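Local coordinates for exopolyphosphatase-related protein (Archaeoglobus fulgidus, PDB 3LLV) that is of uncertain function but carries a Rossmann-type NAD(P)-binding domain of the TrkA-N family, joined in the full-length protein to DHH and DHHA1 parts that may bind nucleic acid, at residues A[58-61]-A[62-66]; A[80-83]-A[84-87]; A[103-106]-A[107-110]; A[127-130]-A[131-135]. All coordinates share one frame; numbering follows the deposited sequence. Where two conformers were deposited one is given.

Contact 1: A[58-61]-A[62-66]; sequences TDES and FYRSL
The N-cap of helix 60-65, a short helix in the Rossmann fold between strands 51-54 and 73-76, is made where the Asp59 carboxylate turns back to the main-chain N-H groups of Ser61 and Phe62. With CG placed opposite the backbone N (chi1 172°), the carboxylate reaches the first turn, and OD1 takes two weak bonds: one from Ser61 N at 2.9 Å, one from Phe62 N at 3.5 Å. Phe62 N also bonds weakly to Asp59 O, so a side-chain and a main-chain oxygen share that one N-H. An alanine replacing Asp59 takes OD1 away and would probably leave the N-H of Ser61 without its cap, making the first turn easier to fray. Tyr63 faces inward: its CD2 lies 3.6 Å from Asp59 O, Phe62 CD2 sits over the rim of one ring face, and its hydroxyl is hydrogen-bonded to Pro57 O, while Ile87 and Leu91 of helix 81-94 pack against the tyrosine side chain. One turn on, Arg64 N donates to Glu60 O at 3.0 Å. The charged ends of this pair stay apart, Glu60 OE1 and Arg64 NH2 being 4.4 Å from each other. A water joins them instead, donating to Glu60 OE1 at 2.9 Å and accepting at the guanidinium edge from Arg64 NE at 2.6 Å.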
ATOM      1  N   THR A  58      -4.281   9.122  -6.406  1.00  3.57           N
ATOM      2  CA  THR A  58      -5.115  10.180  -5.835  1.00  4.07           C
ATOM      3  C   THR A  58      -6.355  10.430  -6.716  1.00  4.72           C
ATOM      4  O   THR A  58      -7.187  11.270  -6.417  1.00  5.73           O
ATOM      5  CB  THR A  58      -4.311  11.484  -5.567  1.00  4.59           C
ATOM      6  OG1 THR A  58      -4.005  12.129  -6.804  1.00  4.66           O
ATOM      7  CG2 THR A  58      -3.034  11.196  -4.833  1.00  4.93           C
ATOM      8  N   ASP A  59      -6.507   9.633  -7.763  1.00  4.31           N
ATOM      9  CA  ASP A  59      -7.618   9.757  -8.697  1.00  4.78           C
ATOM     10  C   ASP A  59      -8.812   8.940  -8.181  1.00  5.55           C
ATOM     11  O   ASP A  59      -8.792   7.727  -8.225  1.00  4.72           O
ATOM     12  CB  ASP A  59      -7.106   9.327 -10.101  1.00  4.56           C
ATOM     13  CG  ASP A  59      -8.196   9.211 -11.169  1.00  3.71           C
ATOM     14  OD1 ASP A  59      -9.365   9.602 -10.943  1.00  3.52           O
ATOM     15  OD2 ASP A  59      -7.853   8.733 -12.281  1.00  5.28           O
ATOM     16  N   GLU A  60      -9.835   9.624  -7.668  1.00  7.49           N
ATOM     17  CA  GLU A  60     -11.035   8.947  -7.172  1.00  8.98           C
ATOM     18  C   GLU A  60     -11.712   8.070  -8.228  1.00  8.87           C
ATOM     19  O   GLU A  60     -12.272   7.022  -7.902  1.00 10.77           O
ATOM     20  CB  GLU A  60     -12.042   9.963  -6.625  1.00  8.92           C
ATOM     21  CG  GLU A  60     -11.609  10.582  -5.320  1.00 10.45           C
ATOM     22  CD  GLU A  60     -12.615  11.583  -4.779  1.00 12.92           C
ATOM     23  OE1 GLU A  60     -13.839  11.387  -4.954  1.00 15.14           O
ATOM     24  OE2 GLU A  60     -12.178  12.554  -4.124  1.00 15.10           O
ATOM     25  N   SER A  61     -11.675   8.484  -9.498  1.00  9.25           N
ATOM     26  CA  SER A  61     -12.286   7.674 -10.548  1.00  9.75           C
ATOM     27  C   SER A  61     -11.581   6.332 -10.723  1.00 10.50           C
ATOM     28  O   SER A  61     -12.216   5.350 -11.123  1.00 12.52           O
ATOM     29  CB  SER A  61     -12.313   8.415 -11.884  1.00  8.16           C
ATOM     30  OG  SER A  61     -13.101   9.587 -11.793  1.00  7.39           O
ATOM     31  N   PHE A  62     -10.276   6.287 -10.436  1.00 11.23           N
ATOM     32  CA  PHE A  62      -9.582   5.004 -10.450  1.00 11.57           C
ATOM     33  C   PHE A  62     -10.208   4.038  -9.445  1.00 11.42           C
ATOM     34  O   PHE A  62     -10.523   2.886  -9.781  1.00 11.74           O
ATOM     35  CB  PHE A  62      -8.076   5.157 -10.171  1.00 11.24           C
ATOM     36  CG  PHE A  62      -7.384   3.839 -10.022  1.00 12.12           C
ATOM     37  CD1 PHE A  62      -7.177   2.990 -11.125  1.00 11.25           C
ATOM     38  CD2 PHE A  62      -6.981   3.415  -8.780  1.00 11.14           C
ATOM     39  CE1 PHE A  62      -6.560   1.754 -10.952  1.00 10.54           C
ATOM     40  CE2 PHE A  62      -6.350   2.196  -8.622  1.00 12.58           C
ATOM     41  CZ  PHE A  62      -6.155   1.358  -9.710  1.00 12.51           C
ATOM     42  N   TYR A  63     -10.427   4.516  -8.223  1.00 11.48           N
ATOM     43  CA  TYR A  63     -11.040   3.672  -7.188  1.00 10.60           C
ATOM     44  C   TYR A  63     -12.451   3.261  -7.529  1.00 10.92           C
ATOM     45  O   TYR A  63     -12.858   2.133  -7.246  1.00 11.56           O
ATOM     46  CB  TYR A  63     -10.967   4.325  -5.799  1.00 10.99           C
ATOM     47  CG  TYR A  63      -9.537   4.502  -5.396  1.00 10.68           C
ATOM     48  CD1 TYR A  63      -8.675   3.393  -5.283  1.00  9.88           C
ATOM     49  CD2 TYR A  63      -9.020   5.763  -5.159  1.00 10.84           C
ATOM     50  CE1 TYR A  63      -7.334   3.565  -4.948  1.00 11.59           C
ATOM     51  CE2 TYR A  63      -7.689   5.939  -4.812  1.00 11.97           C
ATOM     52  CZ  TYR A  63      -6.852   4.843  -4.715  1.00 10.63           C
ATOM     53  OH  TYR A  63      -5.526   5.065  -4.407  1.00  9.72           O
ATOM     54  N   ARG A  64     -13.164   4.147  -8.212  1.00 11.41           N
ATOM     55  CA  ARG A  64     -14.518   3.849  -8.679  1.00 11.53           C
ATOM     56  C   ARG A  64     -14.559   2.793  -9.796  1.00 11.35           C
ATOM     57  O   ARG A  64     -15.603   2.144  -9.989  1.00 12.74           O
ATOM     58  CB  ARG A  64     -15.229   5.138  -9.119  1.00 11.39           C
ATOM     59  CG  ARG A  64     -15.446   6.102  -7.973  1.00 13.65           C
ATOM     60  CD  ARG A  64     -16.399   7.233  -8.333  1.00 11.27           C
ATOM     61  NE  ARG A  64     -16.567   8.141  -7.197  1.00 15.42           N
ATOM     62  CZ  ARG A  64     -17.352   7.934  -6.147  1.00 17.86           C
ATOM     63  NH1 ARG A  64     -18.112   6.845  -6.046  1.00 19.37           N
ATOM     64  NH2 ARG A  64     -17.390   8.846  -5.188  1.00 20.31           N
ATOM     65  N   SER A  65     -13.444   2.604 -10.504  1.00  9.36           N
ATOM     66  CA  SER A  65     -13.358   1.586 -11.549  1.00  9.23           C
ATOM     67  C   SER A  65     -13.057   0.184 -11.004  1.00  8.65           C
ATOM     68  O   SER A  65     -13.227  -0.801 -11.715  1.00  8.85           O
ATOM     69  CB  SER A  65     -12.329   1.988 -12.615  1.00  9.12           C
ATOM     70  OG  SER A  65     -10.997   1.838 -12.149  1.00  7.76           O
ATOM     71  N   LEU A  66     -12.624   0.100  -9.746  1.00  8.52           N
ATOM     72  CA  LEU A  66     -12.294  -1.197  -9.126  1.00  8.63           C
ATOM     73  C   LEU A  66     -13.471  -1.783  -8.359  1.00  8.96           C
ATOM     74  O   LEU A  66     -14.333  -1.047  -7.865  1.00  9.19           O
ATOM     75  CB  LEU A  66     -11.105  -1.049  -8.178  1.00  8.25           C
ATOM     76  CG  LEU A  66      -9.755  -0.581  -8.732  1.00  7.11           C
ATOM     77  CD1 LEU A  66      -8.820  -0.280  -7.568  1.00  5.10           C
ATOM     78  CD2 LEU A  66      -9.142  -1.624  -9.671  1.00  7.61           C
TER
HETATM   79  O   HOH W   1     -15.514  10.462  -7.111  1.00 24.48           O

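Contact 2: A[80-83]-A[84-87]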
ATOM      1  N   ASP A  80       6.420   8.660   0.682  1.00  9.49           N
ATOM      2  CA  ASP A  80       6.128  10.105   0.768  1.00 10.98           C
ATOM      3  C   ASP A  80       4.847  10.309   1.589  1.00 10.31           C
ATOM      4  O   ASP A  80       3.755  10.016   1.094  1.00 11.29           O
ATOM      5  CB  ASP A  80       5.955  10.613  -0.675  1.00 10.55           C
ATOM      6  CG  ASP A  80       5.673  12.114  -0.781  1.00 12.81           C
ATOM      7  OD1 ASP A  80       5.051  12.724   0.108  1.00 12.58           O
ATOM      8  OD2 ASP A  80       6.055  12.684  -1.827  1.00 16.59           O
ATOM      9  N   ASP A  81       4.979  10.763   2.845  1.00 10.88           N
ATOM     10  CA  ASP A  81       3.821  10.972   3.738  1.00 10.00           C
ATOM     11  C   ASP A  81       2.744  11.845   3.116  1.00 10.45           C
ATOM     12  O   ASP A  81       1.561  11.505   3.159  1.00 10.21           O
ATOM     13  CB  ASP A  81       4.247  11.576   5.086  1.00  9.72           C
ATOM     14  CG  ASP A  81       4.966  10.584   5.981  1.00 10.01           C
ATOM     15  OD1 ASP A  81       4.963   9.377   5.651  1.00 10.48           O
ATOM     16  OD2 ASP A  81       5.538  11.000   7.034  1.00  7.78           O
ATOM     17  N   GLU A  82       3.131  12.972   2.535  1.00  9.66           N
ATOM     18  CA  GLU A  82       2.106  13.896   2.039  1.00 10.70           C
ATOM     19  C   GLU A  82       1.306  13.262   0.905  1.00 10.25           C
ATOM     20  O   GLU A  82       0.078  13.393   0.861  1.00  9.76           O
ATOM     21  CB  GLU A  82       2.700  15.251   1.669  1.00 10.85           C
ATOM     22  CG  GLU A  82       3.122  16.075   2.925  1.00 15.23           C
ATOM     23  CD  GLU A  82       2.027  16.140   4.013  1.00 20.94           C
ATOM     24  OE1 GLU A  82       0.861  16.493   3.689  1.00 22.19           O
ATOM     25  OE2 GLU A  82       2.340  15.850   5.199  1.00 21.37           O
ATOM     26  N   PHE A  83       1.997  12.513   0.053  1.00  9.46           N
ATOM     27  CA  PHE A  83       1.347  11.792  -1.027  1.00  9.92           C
ATOM     28  C   PHE A  83       0.437  10.687  -0.520  1.00  9.65           C
ATOM     29  O   PHE A  83      -0.699  10.534  -1.002  1.00  9.30           O
ATOM     30  CB  PHE A  83       2.373  11.244  -2.043  1.00  8.98           C
ATOM     31  CG  PHE A  83       1.777  10.893  -3.376  1.00 11.10           C
ATOM     32  CD1 PHE A  83       1.046  11.840  -4.104  1.00 12.62           C
ATOM     33  CD2 PHE A  83       1.971   9.629  -3.929  1.00 10.99           C
ATOM     34  CE1 PHE A  83       0.502  11.515  -5.337  1.00 14.98           C
ATOM     35  CE2 PHE A  83       1.426   9.300  -5.179  1.00 13.00           C
ATOM     36  CZ  PHE A  83       0.695  10.240  -5.874  1.00 13.05           C
ATOM     37  N   ASN A  84       0.906   9.945   0.485  1.00  9.48           N
ATOM     38  CA  ASN A  84       0.112   8.862   1.062  1.00  9.15           C
ATOM     39  C   ASN A  84      -1.182   9.388   1.698  1.00  8.84           C
ATOM     40  O   ASN A  84      -2.207   8.727   1.648  1.00  8.11           O
ATOM     41  CB  ASN A  84       0.934   8.087   2.110  1.00  8.30           C
ATOM     42  CG  ASN A  84       1.967   7.172   1.481  1.00  8.59           C
ATOM     43  OD1 ASN A  84       2.131   7.124   0.256  1.00  9.18           O
ATOM     44  ND2 ASN A  84       2.693   6.452   2.328  1.00  7.84           N
ATOM     45  N   LEU A  85      -1.135  10.593   2.268  1.00  9.41           N
ATOM     46  CA  LEU A  85      -2.318  11.155   2.909  1.00  9.71           C
ATOM     47  C   LEU A  85      -3.336  11.499   1.822  1.00 10.78           C
ATOM     48  O   LEU A  85      -4.539  11.227   1.963  1.00 10.96           O
ATOM     49  CB  LEU A  85      -1.946  12.378   3.776  1.00  9.75           C
ATOM     50  CG  LEU A  85      -3.070  12.969   4.605  1.00  9.00           C
ATOM     51  CD1 LEU A  85      -3.544  11.954   5.672  1.00  8.90           C
ATOM     52  CD2 LEU A  85      -2.589  14.226   5.301  1.00 10.11           C
ATOM     53  N   LYS A  86      -2.839  12.059   0.714  1.00 10.34           N
ATOM     54  CA  LYS A  86      -3.696  12.365  -0.426  1.00 10.94           C
ATOM     55  C   LYS A  86      -4.326  11.101  -0.994  1.00 11.16           C
ATOM     56  O   LYS A  86      -5.527  11.103  -1.352  1.00 12.11           O
ATOM     57  CB  LYS A  86      -2.906  13.108  -1.491  1.00 11.05           C
ATOM     58  CG  LYS A  86      -2.688  14.566  -1.170  1.00 12.77           C
ATOM     59  CD  LYS A  86      -1.820  15.200  -2.248  1.00 15.86           C
ATOM     60  CE  LYS A  86      -1.989  16.709  -2.294  1.00 21.03           C
ATOM     61  NZ  LYS A  86      -1.665  17.352  -0.991  1.00 22.20           N
ATOM     62  N   ILE A  87      -3.542  10.024  -1.048  1.00 10.20           N
ATOM     63  CA  ILE A  87      -4.044   8.752  -1.559  1.00 10.69           C
ATOM     64  C   ILE A  87      -5.143   8.221  -0.651  1.00 10.27           C
ATOM     65  O   ILE A  87      -6.232   7.823  -1.111  1.00 10.49           O
ATOM     66  CB  ILE A  87      -2.911   7.705  -1.655  1.00 10.33           C
ATOM     67  CG1 ILE A  87      -1.909   8.097  -2.764  1.00 10.18           C
ATOM     68  CG2 ILE A  87      -3.486   6.315  -1.824  1.00 10.68           C
ATOM     69  CD1 ILE A  87      -0.621   7.318  -2.681  1.00 10.15           C
TER
HETATM   70  O   HOH W   2       4.371   7.819  -1.189  1.00 12.66           O
HETATM   71  O   HOH W   3      -1.125  15.621   1.982  1.00  6.74           O
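Phe83 turns its CG opposite the backbone N (chi1 -161°), while Ile87 sets CG1 opposite its carbonyl carbon (chi1 -69°), and these two torsions bring ring and branch together one helical turn apart. Ile87 CD1 approaches Phe83 CD2 to 3.7 Å, with CG1 over one ring face, displaced toward the rim. In the main chain, Ile87 N bonds to Phe83 O at 2.9 Å. This is the first turn of helix 81-94, capped by Asp80: its OD1 accepts from Phe83 N at 3.1 Å and 166°, the donor coming from above the carboxylate plane. Asp80 O in turn receives Asn84 N at 2.9 Å. The Asn84 amide is buried and held at both ends. Its ND2 donates to the main-chain oxygens of Arg102 and Gly78, and its OD1 accepts from a water, at 2.8 Å, that is also bonded to Asp80 N. A leucine in place of Asn84 has neither group and would probably leave the carbonyls of Arg102 and Gly78 without this donor, loosening the tie between the helix start, strand 99-103 and the loop after strand 73-76. Since the nitrogen faces two carbonyls and the oxygen a donating water, the amide is probably fixed in this orientation by its hydrogen bonds.

Contact 3: A[103-106]-A[107-110]; sequences VSSP and KKKE
Ser105 and Lys108 form the close side of this turn, which leads from strand 99-103 into helix 109-114. Lys108 N donates to Ser105 O at 2.9 Å and 154°, and Lys109 N to Pro106 O at 3.2 Å and 170°. In both bonds the donor stands well above the carbonyl plane, and each spans three residues, as in a tight turn. Lys108 starts its side chain against this turn, with CB 3.4 Å from Ser105 O, and its CG runs past Ser105 CB in the conformer described. On another flank Val103, whose CG1 lies opposite the backbone N (chi1 173°), brings that methyl to 4.1 Å from Lys108 CB, a light apolar touch.

The solvent side is looser. Lys107 sends an extended chain outward past Ser105, but the serine was modelled in two conformers and the approach of its OG is doubtful. Pro106 is exposed too; its carbonyl oxygen also accepts from a water, at 3.2 Å, which in turn accepts from Glu110 N and so bridges toward the next turn.

The extended Lys108 ends in a salt bridge to Glu82 of helix 81-94. From the same helix Asp81 grips the loop with both carboxylate oxygens, OD1 bonded to Ser104 N and OD2 to Ser105 N. Val103 closes strand 99-103 beside strand 119-122, packing on Val120 and Leu122, which Lys109 also touches; the turn is thus seated between helix 81-94 and the edge strand.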
ATOM      1  N   VAL A 103       3.728   5.368   7.168  1.00  8.78           N
ATOM      2  CA  VAL A 103       3.952   6.752   7.590  1.00  9.39           C
ATOM      3  C   VAL A 103       5.389   6.847   8.075  1.00  9.59           C
ATOM      4  O   VAL A 103       5.837   6.026   8.860  1.00 10.39           O
ATOM      5  CB  VAL A 103       2.940   7.133   8.678  1.00  8.83           C
ATOM      6  CG1 VAL A 103       3.226   8.535   9.290  1.00  8.90           C
ATOM      7  CG2 VAL A 103       1.527   7.083   8.112  1.00  9.37           C
ATOM      8  N   SER A 104       6.123   7.846   7.583  1.00 10.58           N
ATOM      9  CA  SER A 104       7.520   8.016   7.973  0.50 10.85           C
ATOM     10  C   SER A 104       7.694   8.883   9.225  1.00 10.78           C
ATOM     11  O   SER A 104       8.627   8.671  10.011  1.00 11.99           O
ATOM     12  CB  SER A 104       8.367   8.526   6.788  0.50 11.12           C
ATOM     13  OG  SER A 104       8.278   9.930   6.595  0.50 11.67           O
ATOM     14  N   SER A 105       6.812   9.851   9.420  1.00  9.61           N
ATOM     15  CA  SER A 105       6.935  10.841  10.491  0.50  8.94           C
ATOM     16  C   SER A 105       6.008  10.465  11.650  1.00  8.42           C
ATOM     17  O   SER A 105       4.790  10.525  11.482  1.00  7.68           O
ATOM     18  CB  SER A 105       6.526  12.198   9.915  0.50  9.27           C
ATOM     19  OG  SER A 105       6.768  13.255  10.816  0.50  6.31           O
ATOM     20  N   PRO A 106       6.566  10.091  12.835  1.00  6.87           N
ATOM     21  CA  PRO A 106       5.654   9.768  13.934  1.00  6.25           C
ATOM     22  C   PRO A 106       4.643  10.864  14.279  1.00  5.74           C
ATOM     23  O   PRO A 106       3.536  10.543  14.684  1.00  5.83           O
ATOM     24  CB  PRO A 106       6.593   9.543  15.129  1.00  5.94           C
ATOM     25  CG  PRO A 106       7.867   9.103  14.542  1.00  5.56           C
ATOM     26  CD  PRO A 106       7.946   9.636  13.119  1.00  6.91           C
ATOM     27  N   LYS A 107       5.009  12.138  14.153  1.00  6.02           N
ATOM     28  CA  LYS A 107       4.060  13.213  14.459  1.00  6.38           C
ATOM     29  C   LYS A 107       2.789  13.166  13.594  1.00  6.83           C
ATOM     30  O   LYS A 107       1.753  13.723  13.972  1.00  7.38           O
ATOM     31  CB  LYS A 107       4.724  14.597  14.357  1.00  6.79           C
ATOM     32  CG  LYS A 107       5.033  15.019  12.910  1.00  6.87           C
ATOM     33  CD  LYS A 107       5.793  16.349  12.912  1.00  4.11           C
ATOM     34  CE  LYS A 107       6.189  16.782  11.508  1.00  6.20           C
ATOM     35  NZ  LYS A 107       6.569  18.218  11.483  1.00  2.40           N
ATOM     36  N   LYS A 108       2.884  12.488  12.453  1.00  6.98           N
ATOM     37  CA  LYS A 108       1.788  12.426  11.477  1.00  7.04           C
ATOM     38  C   LYS A 108       0.846  11.253  11.671  1.00  7.34           C
ATOM     39  O   LYS A 108      -0.156  11.161  10.969  1.00  6.51           O
ATOM     40  CB  LYS A 108       2.345  12.455  10.037  1.00  6.62           C
ATOM     41  CG  LYS A 108       3.112  13.752   9.732  1.00  6.66           C
ATOM     42  CD  LYS A 108       3.544  13.864   8.282  1.00  7.15           C
ATOM     43  CE  LYS A 108       4.315  15.191   8.097  1.00  5.24           C
ATOM     44  NZ  LYS A 108       4.752  15.467   6.702  1.00  5.39           N
ATOM     45  N   LYS A 109       1.125  10.371  12.634  1.00  7.86           N
ATOM     46  CA  LYS A 109       0.310   9.164  12.797  1.00  8.11           C
ATOM     47  C   LYS A 109      -1.176   9.522  12.997  1.00  8.68           C
ATOM     48  O   LYS A 109      -2.060   8.948  12.349  1.00  8.21           O
ATOM     49  CB  LYS A 109       0.844   8.266  13.934  1.00  8.44           C
ATOM     50  CG  LYS A 109       0.102   6.942  14.087  1.00 10.17           C
ATOM     51  CD  LYS A 109       0.682   6.101  15.224  1.00 12.18           C
ATOM     52  CE  LYS A 109      -0.261   4.974  15.644  1.00 15.36           C
ATOM     53  NZ  LYS A 109       0.230   4.200  16.821  1.00 15.55           N
ATOM     54  N   GLU A 110      -1.433  10.477  13.886  1.00  8.90           N
ATOM     55  CA  GLU A 110      -2.801  10.833  14.260  1.00  9.79           C
ATOM     56  C   GLU A 110      -3.618  11.330  13.074  1.00  9.77           C
ATOM     57  O   GLU A 110      -4.763  10.909  12.895  1.00  8.77           O
ATOM     58  CB  GLU A 110      -2.824  11.867  15.388  1.00 10.05           C
ATOM     59  CG  GLU A 110      -4.246  12.224  15.871  1.00 13.78           C
ATOM     60  CD  GLU A 110      -5.053  11.015  16.376  1.00 19.13           C
ATOM     61  OE1 GLU A 110      -4.448   9.974  16.731  1.00 21.60           O
ATOM     62  OE2 GLU A 110      -6.306  11.114  16.432  1.00 21.18           O
TER
HETATM   63  O   HOH W   4       0.732  11.427  15.861  1.00 10.31           O

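Contact 4: A[127-130]-A[131-135]; sequences VKQA and FMDKI
Val127 and Phe131 make the apolar part of this contact, one turn apart and pointing the same way: Val127 CG1 lies 3.7 Å from both Phe131 CD2 and Phe131 CE2. The ring also turns its edge to the main chain, with CD2 3.3 Å from Val127 O, which lies in the ring plane.

The main-chain bonds are regular. Phe131 N donates to Val127 O at 3.0 Å and an almost straight 175°; Met132 N follows with Lys128 O, Asp133 N with Gln129 O, and Lys134 N with Ala130 O. The deposited selenomethionine, Met132, has its CG opposite the carbonyl carbon (chi1 -66°), which sets that atom against Lys128 O at 3.3 Å.

Among the polar side chains, Gln129 and Asp133 meet at about a right angle, with amide and carboxylate planes 65° apart. Gln129 OE1 and Asp133 OD1, 3.5 Å from each other as modelled, are both acceptors and form no bond. Lys134 bends at its end to meet a water: NZ donates to it at 2.9 Å, and the water donates to Ala130 O.

Such repeated bonds from each N-H to the carbonyl four residues back are those of an uninterrupted alpha helix, here the exposed helix 123-137 that follows the last strand of the Rossmann sheet and projects from it.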
ATOM      1  N   VAL A 127      11.277  -0.582  11.705  1.00  8.87           N
ATOM      2  CA  VAL A 127      12.736  -0.709  11.791  1.00  8.90           C
ATOM      3  C   VAL A 127      13.129  -1.192  13.195  1.00  8.74           C
ATOM      4  O   VAL A 127      13.935  -2.116  13.353  1.00  7.94           O
ATOM      5  CB  VAL A 127      13.423   0.612  11.424  1.00  8.41           C
ATOM      6  CG1 VAL A 127      14.915   0.598  11.819  1.00  7.91           C
ATOM      7  CG2 VAL A 127      13.309   0.838   9.887  1.00  7.08           C
ATOM      8  N   LYS A 128      12.552  -0.566  14.224  1.00  9.46           N
ATOM      9  CA  LYS A 128      12.829  -0.991  15.595  1.00  9.24           C
ATOM     10  C   LYS A 128      12.538  -2.492  15.751  1.00  8.86           C
ATOM     11  O   LYS A 128      13.370  -3.218  16.270  1.00  8.99           O
ATOM     12  CB  LYS A 128      11.982  -0.175  16.568  1.00  8.36           C
ATOM     13  CG  LYS A 128      12.076  -0.573  18.049  1.00 10.58           C
ATOM     14  CD  LYS A 128      11.054   0.218  18.877  1.00 13.86           C
ATOM     15  CE  LYS A 128       9.646  -0.362  18.758  1.00 14.14           C
ATOM     16  NZ  LYS A 128       8.634   0.549  19.304  1.00 16.48           N
ATOM     17  N   GLN A 129      11.372  -2.956  15.291  1.00  9.29           N
ATOM     18  CA  GLN A 129      11.009  -4.359  15.485  1.00 10.52           C
ATOM     19  C   GLN A 129      11.956  -5.295  14.743  1.00 10.29           C
ATOM     20  O   GLN A 129      12.305  -6.363  15.244  1.00 10.53           O
ATOM     21  CB  GLN A 129       9.535  -4.641  15.121  1.00 10.77           C
ATOM     22  CG  GLN A 129       8.616  -4.593  16.357  1.00 15.18           C
ATOM     23  CD  GLN A 129       9.163  -5.413  17.548  1.00 19.98           C
ATOM     24  OE1 GLN A 129       9.507  -6.600  17.409  1.00 21.96           O
ATOM     25  NE2 GLN A 129       9.281  -4.764  18.708  1.00 19.88           N
ATOM     26  N   ALA A 130      12.411  -4.866  13.569  1.00  9.59           N
ATOM     27  CA  ALA A 130      13.378  -5.649  12.802  1.00  9.56           C
ATOM     28  C   ALA A 130      14.700  -5.814  13.561  1.00  9.07           C
ATOM     29  O   ALA A 130      15.242  -6.935  13.649  1.00 10.50           O
ATOM     30  CB  ALA A 130      13.588  -5.046  11.392  1.00  9.03           C
ATOM     31  N   PHE A 131      15.207  -4.708  14.114  1.00  9.88           N
ATOM     32  CA  PHE A 131      16.381  -4.754  15.007  1.00  9.58           C
ATOM     33  C   PHE A 131      16.137  -5.685  16.181  1.00 10.75           C
ATOM     34  O   PHE A 131      16.985  -6.543  16.488  1.00 10.47           O
ATOM     35  CB  PHE A 131      16.748  -3.357  15.518  1.00  9.51           C
ATOM     36  CG  PHE A 131      17.689  -2.581  14.604  1.00  7.71           C
ATOM     37  CD1 PHE A 131      19.068  -2.604  14.814  1.00  7.78           C
ATOM     38  CD2 PHE A 131      17.199  -1.822  13.548  1.00 10.54           C
ATOM     39  CE1 PHE A 131      19.948  -1.880  13.979  1.00  7.64           C
ATOM     40  CE2 PHE A 131      18.086  -1.107  12.702  1.00  9.25           C
ATOM     41  CZ  PHE A 131      19.460  -1.132  12.940  1.00  7.89           C
HETATM   42  N   MSE A 132      14.987  -5.526  16.844  1.00 10.76           N
HETATM   43  CA  MSE A 132      14.679  -6.361  18.010  1.00 11.53           C
HETATM   44  C   MSE A 132      14.642  -7.847  17.675  1.00 11.01           C
HETATM   45  O   MSE A 132      15.142  -8.658  18.453  1.00 11.21           O
HETATM   46  CB  MSE A 132      13.370  -5.933  18.682  1.00 11.76           C
HETATM   47  CG  MSE A 132      13.444  -4.566  19.304  1.00 13.23           C
HETATM   48 SE   MSE A 132      14.776  -4.409  20.761  1.00 25.70          SE
HETATM   49  CE  MSE A 132      14.052  -5.687  22.070  1.00 20.59           C
ATOM     50  N   ASP A 133      14.043  -8.195  16.533  1.00 11.40           N
ATOM     51  CA  ASP A 133      13.946  -9.588  16.115  1.00 12.01           C
ATOM     52  C   ASP A 133      15.333 -10.199  15.929  1.00 12.33           C
ATOM     53  O   ASP A 133      15.583 -11.340  16.345  1.00 12.09           O
ATOM     54  CB  ASP A 133      13.150  -9.735  14.812  1.00 12.55           C
ATOM     55  CG  ASP A 133      11.653  -9.490  14.987  1.00 13.56           C
ATOM     56  OD1 ASP A 133      11.140  -9.439  16.132  1.00 13.93           O
ATOM     57  OD2 ASP A 133      10.980  -9.342  13.947  1.00 14.30           O
ATOM     58  N   LYS A 134      16.227  -9.449  15.289  1.00 11.54           N
ATOM     59  CA  LYS A 134      17.618  -9.885  15.131  1.00 12.12           C
ATOM     60  C   LYS A 134      18.364 -10.009  16.481  1.00 12.24           C
ATOM     61  O   LYS A 134      19.056 -11.010  16.723  1.00 12.67           O
ATOM     62  CB  LYS A 134      18.349  -8.998  14.111  1.00 11.90           C
ATOM     63  CG  LYS A 134      17.824  -9.203  12.688  1.00 12.64           C
ATOM     64  CD  LYS A 134      18.527  -8.341  11.640  1.00 13.64           C
ATOM     65  CE  LYS A 134      18.266  -8.866  10.211  1.00 15.70           C
ATOM     66  NZ  LYS A 134      16.859  -8.644   9.755  1.00 14.40           N
ATOM     67  N   ILE A 135      18.187  -9.028  17.368  1.00 12.24           N
ATOM     68  CA  ILE A 135      18.802  -9.061  18.714  1.00 12.79           C
ATOM     69  C   ILE A 135      18.325 -10.266  19.537  1.00 13.50           C
ATOM     70  O   ILE A 135      19.126 -10.945  20.196  1.00 13.59           O
ATOM     71  CB  ILE A 135      18.550  -7.741  19.503  1.00 12.67           C
ATOM     72  CG1 ILE A 135      19.298  -6.587  18.833  1.00 12.24           C
ATOM     73  CG2 ILE A 135      19.000  -7.867  20.967  1.00 12.44           C
ATOM     74  CD1 ILE A 135      18.872  -5.214  19.280  1.00 11.40           C
TER
HETATM   75  O   HOH W   5      14.628  -9.060  11.609  1.00 25.05           O

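Along the chain the four contacts come in series, each closing only a turn or a helix start, so none crosses or encloses another. Contact 1 begins the helix after strand 51-54, contact 2 the helix between strands 73-76 and 99-103, and contact 3 the passage from strand 99-103 into helix 109-114. Contact 2 is the middle member that touches both contact 1 and contact 3: Thr58 and Tyr63 of contact 1 pack on its Phe83 and Ile87, while its Asp81 and Glu82 bind the loop and Lys108 of contact 3. Contact 4, on helix 123-137 beyond the sheet, touches none of them; its nearest atoms are about 9 Å from those of contact 3 and about 24 Å from those of contact 1.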